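PDB 3QP9: type I polyketide synthase PikAII from Streptomyces venezuelae, which probably epimerises the alpha-substituent of a beta-keto polyketide intermediate without reducing it, as a C2-type ketoreductase of a modular polyketide synthase. Local coordinates for residues A230-R235 and L509-E514; S495-F500 and R516-E521. All coordinates share one frame; numbering follows the deposited sequence.

Contact 1 (A230-R235 and L509-E514); sequences ARRLVR and LADLPE
Leu233 and Leu512 form the close-packed middle of this contact, where strand 227-235 meets the type I turn Leu509-Leu512 that leads into helix 513-516. Leu233 CG stands anti to its own backbone N (chi1 -178°), which brings CD2 within 4.0 Å of Leu509 CD2; those two side chains run alongside each other, and Trp493 packs on Leu233 and Leu512. Leu512, the N-cap residue, lays CD1 across the Arg235 side chain at about a right angle, 3.7 Å from CG. Beyond it, Arg235 NE donates in its guanidinium plane to Glu514 OE2 at 3.0 Å, meeting the carboxylate from above its plane, with the two planes 88° apart; NH1 adds a weaker bond to the same oxygen. The Arg232-Asp511 end is looser and water-bridged: Arg232 NE reaches Asp511 OD2 only weakly, at 3.4 Å, while one water joins Arg232 NH1 to Asp511 OD1, and Glu218 is this arginine's stronger partner. Two more waters follow the strand, bridging Leu233 O to Asp511 N and Arg235 N to Asp511 O. The segments share no direct backbone bond, though Leu233 pairs with neighbouring Leu508; leucines and waters hold the turn, the Glu514 salt bridge the helix start.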
loop_
_atom_site.group_PDB
_atom_site.type_symbol
_atom_site.label_atom_id
_atom_site.label_comp_id
_atom_site.label_asym_id
_atom_site.label_seq_id
_atom_site.Cartn_x
_atom_site.Cartn_y
_atom_site.Cartn_z
ATOM N N ALA A 230 -13.632 -7.383 7.762
ATOM C CA ALA A 230 -13.723 -6.156 7.048
ATOM C C ALA A 230 -12.760 -5.127 7.616
ATOM O O ALA A 230 -12.528 -5.021 8.851
ATOM C CB ALA A 230 -15.175 -5.610 7.107
ATOM N N ARG A 231 -12.202 -4.359 6.713
ATOM C CA ARG A 231 -11.129 -3.400 7.010
ATOM C C ARG A 231 -11.590 -2.120 7.716
ATOM O O ARG A 231 -12.595 -1.439 7.298
ATOM C CB ARG A 231 -10.406 -3.053 5.703
ATOM C CG ARG A 231 -9.035 -2.294 5.891
ATOM C CD ARG A 231 -8.193 -2.537 4.575
ATOM N NE ARG A 231 -6.935 -1.728 4.631
ATOM C CZ ARG A 231 -6.828 -0.430 4.319
ATOM N NH1 ARG A 231 -5.611 0.167 4.383
ATOM N NH2 ARG A 231 -7.892 0.327 4.089
ATOM N N ARG A 232 -10.870 -1.766 8.753
ATOM C CA ARG A 232 -11.253 -0.606 9.603
ATOM C C ARG A 232 -9.998 0.169 9.964
ATOM O O ARG A 232 -9.005 -0.452 10.347
ATOM C CB ARG A 232 -11.893 -1.176 10.950
ATOM C CG ARG A 232 -13.275 -1.804 10.783
ATOM C CD ARG A 232 -14.311 -0.724 10.237
ATOM N NE ARG A 232 -15.682 -1.298 10.245
ATOM C CZ ARG A 232 -16.211 -1.940 9.218
ATOM N NH1 ARG A 232 -17.445 -2.395 9.273
ATOM N NH2 ARG A 232 -15.476 -2.116 8.123
ATOM N N LEU A 233 -10.019 1.491 9.886
ATOM C CA LEU A 233 -8.999 2.337 10.534
ATOM C C LEU A 233 -9.431 2.695 11.933
ATOM O O LEU A 233 -10.507 3.233 12.129
ATOM C CB LEU A 233 -8.788 3.594 9.683
ATOM C CG LEU A 233 -7.703 4.509 10.262
ATOM C CD1 LEU A 233 -6.389 3.802 9.798
ATOM C CD2 LEU A 233 -7.906 5.875 9.572
ATOM N N VAL A 234 -8.659 2.292 12.939
ATOM C CA VAL A 234 -8.996 2.588 14.297
ATOM C C VAL A 234 -7.855 3.322 15.020
ATOM O O VAL A 234 -6.680 3.299 14.604
ATOM C CB VAL A 234 -9.357 1.260 15.119
ATOM C CG1 VAL A 234 -10.629 0.529 14.440
ATOM C CG2 VAL A 234 -8.149 0.403 15.222
ATOM N N ARG A 235 -8.152 3.921 16.171
ATOM C CA ARG A 235 -7.054 4.502 16.973
ATOM C C ARG A 235 -6.176 3.424 17.531
ATOM O O ARG A 235 -6.642 2.354 17.966
ATOM C CB ARG A 235 -7.587 5.301 18.189
ATOM C CG ARG A 235 -8.032 6.644 17.769
ATOM C CD ARG A 235 -8.336 7.616 18.895
ATOM N NE ARG A 235 -8.941 8.774 18.238
ATOM C CZ ARG A 235 -8.270 9.753 17.650
ATOM N NH1 ARG A 235 -8.942 10.757 17.038
ATOM N NH2 ARG A 235 -6.942 9.733 17.692
ATOM N N LEU A 509 -14.151 4.013 8.230
ATOM C CA LEU A 509 -14.057 4.829 9.449
ATOM C C LEU A 509 -15.224 4.530 10.435
ATOM O O LEU A 509 -15.451 5.308 11.336
ATOM C CB LEU A 509 -14.186 6.330 8.987
ATOM C CG LEU A 509 -13.221 6.739 7.911
ATOM C CD1 LEU A 509 -13.354 8.234 7.535
ATOM C CD2 LEU A 509 -11.740 6.402 8.457
ATOM N N ALA A 510 -15.927 3.412 10.286
ATOM C CA ALA A 510 -17.135 3.107 11.077
ATOM C C ALA A 510 -16.812 2.921 12.531
ATOM O O ALA A 510 -17.670 3.121 13.374
ATOM C CB ALA A 510 -17.847 1.834 10.506
ATOM N N ASP A 511 -15.579 2.523 12.805
ATOM C CA ASP A 511 -15.216 2.132 14.161
ATOM C C ASP A 511 -14.202 3.164 14.782
ATOM O O ASP A 511 -13.408 2.896 15.677
ATOM C CB ASP A 511 -14.725 0.660 14.168
ATOM C CG ASP A 511 -15.853 -0.397 13.759
ATOM O OD1 ASP A 511 -17.063 -0.113 13.572
ATOM O OD2 ASP A 511 -15.457 -1.556 13.603
ATOM N N LEU A 512 -14.203 4.367 14.253
ATOM C CA LEU A 512 -13.380 5.405 14.782
ATOM C C LEU A 512 -14.285 6.554 15.261
ATOM O O LEU A 512 -14.795 7.325 14.449
ATOM C CB LEU A 512 -12.422 5.880 13.668
ATOM C CG LEU A 512 -11.371 6.949 13.952
ATOM C CD1 LEU A 512 -10.615 6.388 15.092
ATOM C CD2 LEU A 512 -10.422 7.063 12.723
ATOM N N PRO A 513 -14.518 6.666 16.589
ATOM C CA PRO A 513 -15.533 7.638 17.122
ATOM C C PRO A 513 -15.639 9.054 16.520
ATOM O O PRO A 513 -16.729 9.441 16.123
ATOM C CB PRO A 513 -15.227 7.694 18.608
ATOM C CG PRO A 513 -14.801 6.222 18.890
ATOM C CD PRO A 513 -13.969 5.779 17.650
ATOM N N GLU A 514 -14.537 9.806 16.454
ATOM C CA GLU A 514 -14.593 11.179 15.934
ATOM C C GLU A 514 -15.026 11.165 14.463
ATOM O O GLU A 514 -15.605 12.134 13.946
ATOM C CB GLU A 514 -13.231 11.864 16.072
ATOM C CG GLU A 514 -12.586 11.917 17.461
ATOM C CD GLU A 514 -12.102 10.592 18.152
ATOM O OE1 GLU A 514 -11.957 10.694 19.399
ATOM O OE2 GLU A 514 -11.818 9.493 17.566
HETATM O O HOH W 1 -18.423 -1.512 11.859
HETATM O O HOH W 2 -13.113 2.248 11.621
HETATM O O HOH W 3 -10.969 3.786 17.083
#

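Contact 2 (S495-F500 and R516-E521); sequences SFAPGF and RRALDE
Ala497 and Leu519 meet where the C-terminal tail, leaving helix 513-516 through a type I beta turn (Arg516-Leu519), folds back against helix 493-501. The first shell is small, without hydrogen bonds across it: methyls and ring carbons meet each other and two backbone carbonyl oxygens. Leu519 straddles the Ala497 methyl: its CD2 lies 3.9 Å from Ala497 CB, and its CG and CD1 are about equally near. CG sits anti to the leucine's own carbonyl carbon (chi1 -54°), which turns the branched end toward the helix although the CB itself does not point there. Beside it, the Ala518 methyl aims at the helix and packs on the Pro498 ring, 4.0 Å from CD, while Pro498 CG rests near Ala518 O. One shell out, Leu519 N donates to Arg516 O at 2.9 Å and closes the turn from which both side chains reach the helix. On the helix side, Pro498 has no amide hydrogen to give to the preceding turn, and the helix kinks there. Phe496, buried, meets Trp407 edge-to-face. The Ala497 carbonyl accepts a hydrogen bond from Thr501 OG1, and against this same oxygen, Ala497 O, lies the Leu519 CD2 methyl at 3.4 Å.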
loop_
_atom_site.group_PDB
_atom_site.type_symbol
_atom_site.label_atom_id
_atom_site.label_comp_id
_atom_site.label_asym_id
_atom_site.label_seq_id
_atom_site.Cartn_x
_atom_site.Cartn_y
_atom_site.Cartn_z
ATOM N N SER A 495 -13.910 17.183 9.739
ATOM C CA SER A 495 -13.775 17.670 8.349
ATOM C C SER A 495 -13.437 16.546 7.425
ATOM O O SER A 495 -13.960 16.460 6.330
ATOM C CB SER A 495 -12.715 18.750 8.212
ATOM O OG SER A 495 -13.138 19.845 9.014
ATOM N N PHE A 496 -12.591 15.632 7.899
ATOM C CA PHE A 496 -12.152 14.565 7.033
ATOM C C PHE A 496 -13.219 13.553 6.635
ATOM O O PHE A 496 -13.290 13.182 5.482
ATOM C CB PHE A 496 -10.917 13.858 7.624
ATOM C CG PHE A 496 -10.271 12.852 6.652
ATOM C CD1 PHE A 496 -9.147 13.193 5.909
ATOM C CD2 PHE A 496 -10.832 11.555 6.506
ATOM C CE1 PHE A 496 -8.606 12.239 4.999
ATOM C CE2 PHE A 496 -10.339 10.597 5.624
ATOM C CZ PHE A 496 -9.185 10.909 4.875
ATOM N N ALA A 497 -13.945 13.005 7.610
ATOM C CA ALA A 497 -14.900 11.934 7.348
ATOM C C ALA A 497 -16.028 12.390 6.402
ATOM O O ALA A 497 -16.337 11.661 5.482
ATOM C CB ALA A 497 -15.463 11.342 8.675
ATOM N N PRO A 498 -16.594 13.603 6.574
ATOM C CA PRO A 498 -17.576 14.009 5.495
ATOM C C PRO A 498 -16.888 14.183 4.118
ATOM O O PRO A 498 -17.453 13.719 3.098
ATOM C CB PRO A 498 -18.250 15.305 6.027
ATOM C CG PRO A 498 -18.037 15.222 7.601
ATOM C CD PRO A 498 -16.622 14.510 7.720
ATOM N N GLY A 499 -15.695 14.806 4.091
ATOM C CA GLY A 499 -14.984 15.038 2.807
ATOM C C GLY A 499 -14.619 13.701 2.121
ATOM O O GLY A 499 -14.711 13.575 0.898
ATOM N N PHE A 500 -14.241 12.704 2.919
ATOM C CA PHE A 500 -13.877 11.362 2.398
ATOM C C PHE A 500 -15.102 10.590 1.837
ATOM O O PHE A 500 -14.970 9.705 1.029
ATOM C CB PHE A 500 -13.230 10.549 3.552
ATOM C CG PHE A 500 -12.587 9.230 3.106
ATOM C CD1 PHE A 500 -11.488 9.232 2.255
ATOM C CD2 PHE A 500 -13.067 8.021 3.564
ATOM C CE1 PHE A 500 -10.903 8.034 1.840
ATOM C CE2 PHE A 500 -12.458 6.809 3.169
ATOM C CZ PHE A 500 -11.397 6.837 2.286
ATOM N N ARG A 516 -16.925 8.512 12.889
ATOM C CA ARG A 516 -18.300 7.946 12.778
ATOM C C ARG A 516 -19.337 8.965 13.274
ATOM O O ARG A 516 -20.437 9.073 12.712
ATOM C CB ARG A 516 -18.399 6.634 13.604
ATOM C CG ARG A 516 -19.754 6.059 13.645
ATOM C CD ARG A 516 -20.340 5.668 12.244
ATOM N NE ARG A 516 -21.708 5.070 12.288
ATOM C CZ ARG A 516 -22.825 5.819 12.414
ATOM N NH1 ARG A 516 -22.733 7.169 12.519
ATOM N NH2 ARG A 516 -24.022 5.249 12.448
ATOM N N ARG A 517 -18.968 9.776 14.253
ATOM C CA ARG A 517 -19.991 10.732 14.772
ATOM C C ARG A 517 -20.253 11.871 13.779
ATOM O O ARG A 517 -21.234 12.635 13.911
ATOM C CB ARG A 517 -19.577 11.275 16.134
ATOM C CG ARG A 517 -19.752 10.174 17.212
ATOM C CD ARG A 517 -18.913 10.479 18.392
ATOM N NE ARG A 517 -18.722 9.293 19.286
ATOM C CZ ARG A 517 -17.972 9.376 20.353
ATOM N NH1 ARG A 517 -17.349 10.562 20.616
ATOM N NH2 ARG A 517 -17.831 8.327 21.149
ATOM N N ALA A 518 -19.343 12.014 12.815
ATOM C CA ALA A 518 -19.486 13.040 11.738
ATOM C C ALA A 518 -20.201 12.458 10.540
ATOM O O ALA A 518 -20.435 13.134 9.484
ATOM C CB ALA A 518 -18.115 13.536 11.333
ATOM N N LEU A 519 -20.568 11.205 10.689
ATOM C CA LEU A 519 -21.294 10.477 9.638
ATOM C C LEU A 519 -22.737 9.989 10.022
ATOM O O LEU A 519 -23.154 10.003 11.232
ATOM C CB LEU A 519 -20.407 9.312 9.086
ATOM C CG LEU A 519 -18.980 9.653 8.567
ATOM C CD1 LEU A 519 -18.127 8.420 8.279
ATOM C CD2 LEU A 519 -18.998 10.511 7.305
ATOM N N ASP A 520 -23.473 9.582 8.975
ATOM C CA ASP A 520 -24.818 8.963 9.006
ATOM C C ASP A 520 -24.743 7.571 8.281
ATOM O O ASP A 520 -23.909 7.363 7.386
ATOM C CB ASP A 520 -25.778 9.796 8.121
ATOM C CG ASP A 520 -26.735 10.734 8.907
ATOM O OD1 ASP A 520 -26.892 10.556 10.147
ATOM O OD2 ASP A 520 -27.337 11.649 8.226
ATOM N N GLU A 521 -25.638 6.649 8.632
ATOM C CA GLU A 521 -25.920 5.478 7.782
ATOM C C GLU A 521 -26.916 5.786 6.640
ATOM O O GLU A 521 -27.510 6.880 6.614
ATOM C CB GLU A 521 -26.462 4.349 8.638
ATOM C CG GLU A 521 -25.607 3.093 8.527
ATOM C CD GLU A 521 -25.505 2.354 9.848
ATOM O OE1 GLU A 521 -26.535 2.278 10.589
ATOM O OE2 GLU A 521 -24.387 1.866 10.150
#

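From the N terminus, the first contact segment the chain reaches lies on strand 227-235, paired with strand 29-36; the chain then passes helix 493-501 before returning at 509-514. Contact 1 therefore closes a loop of more than 270 residues, bringing the C-terminal region back onto a strand from the first half of the chain. Contact 2 closes a short one, joining helix 493-501 to the tail at 516-521. Because 495-500 precedes 509-514 and 516-521 follows it, the two loops cross rather than nest. Their centres lie about 11 Å apart. Leu509 joins them, with CD1 packing 3.9 Å from Ala497 CB, so strand, turn, helix and tail pack in succession.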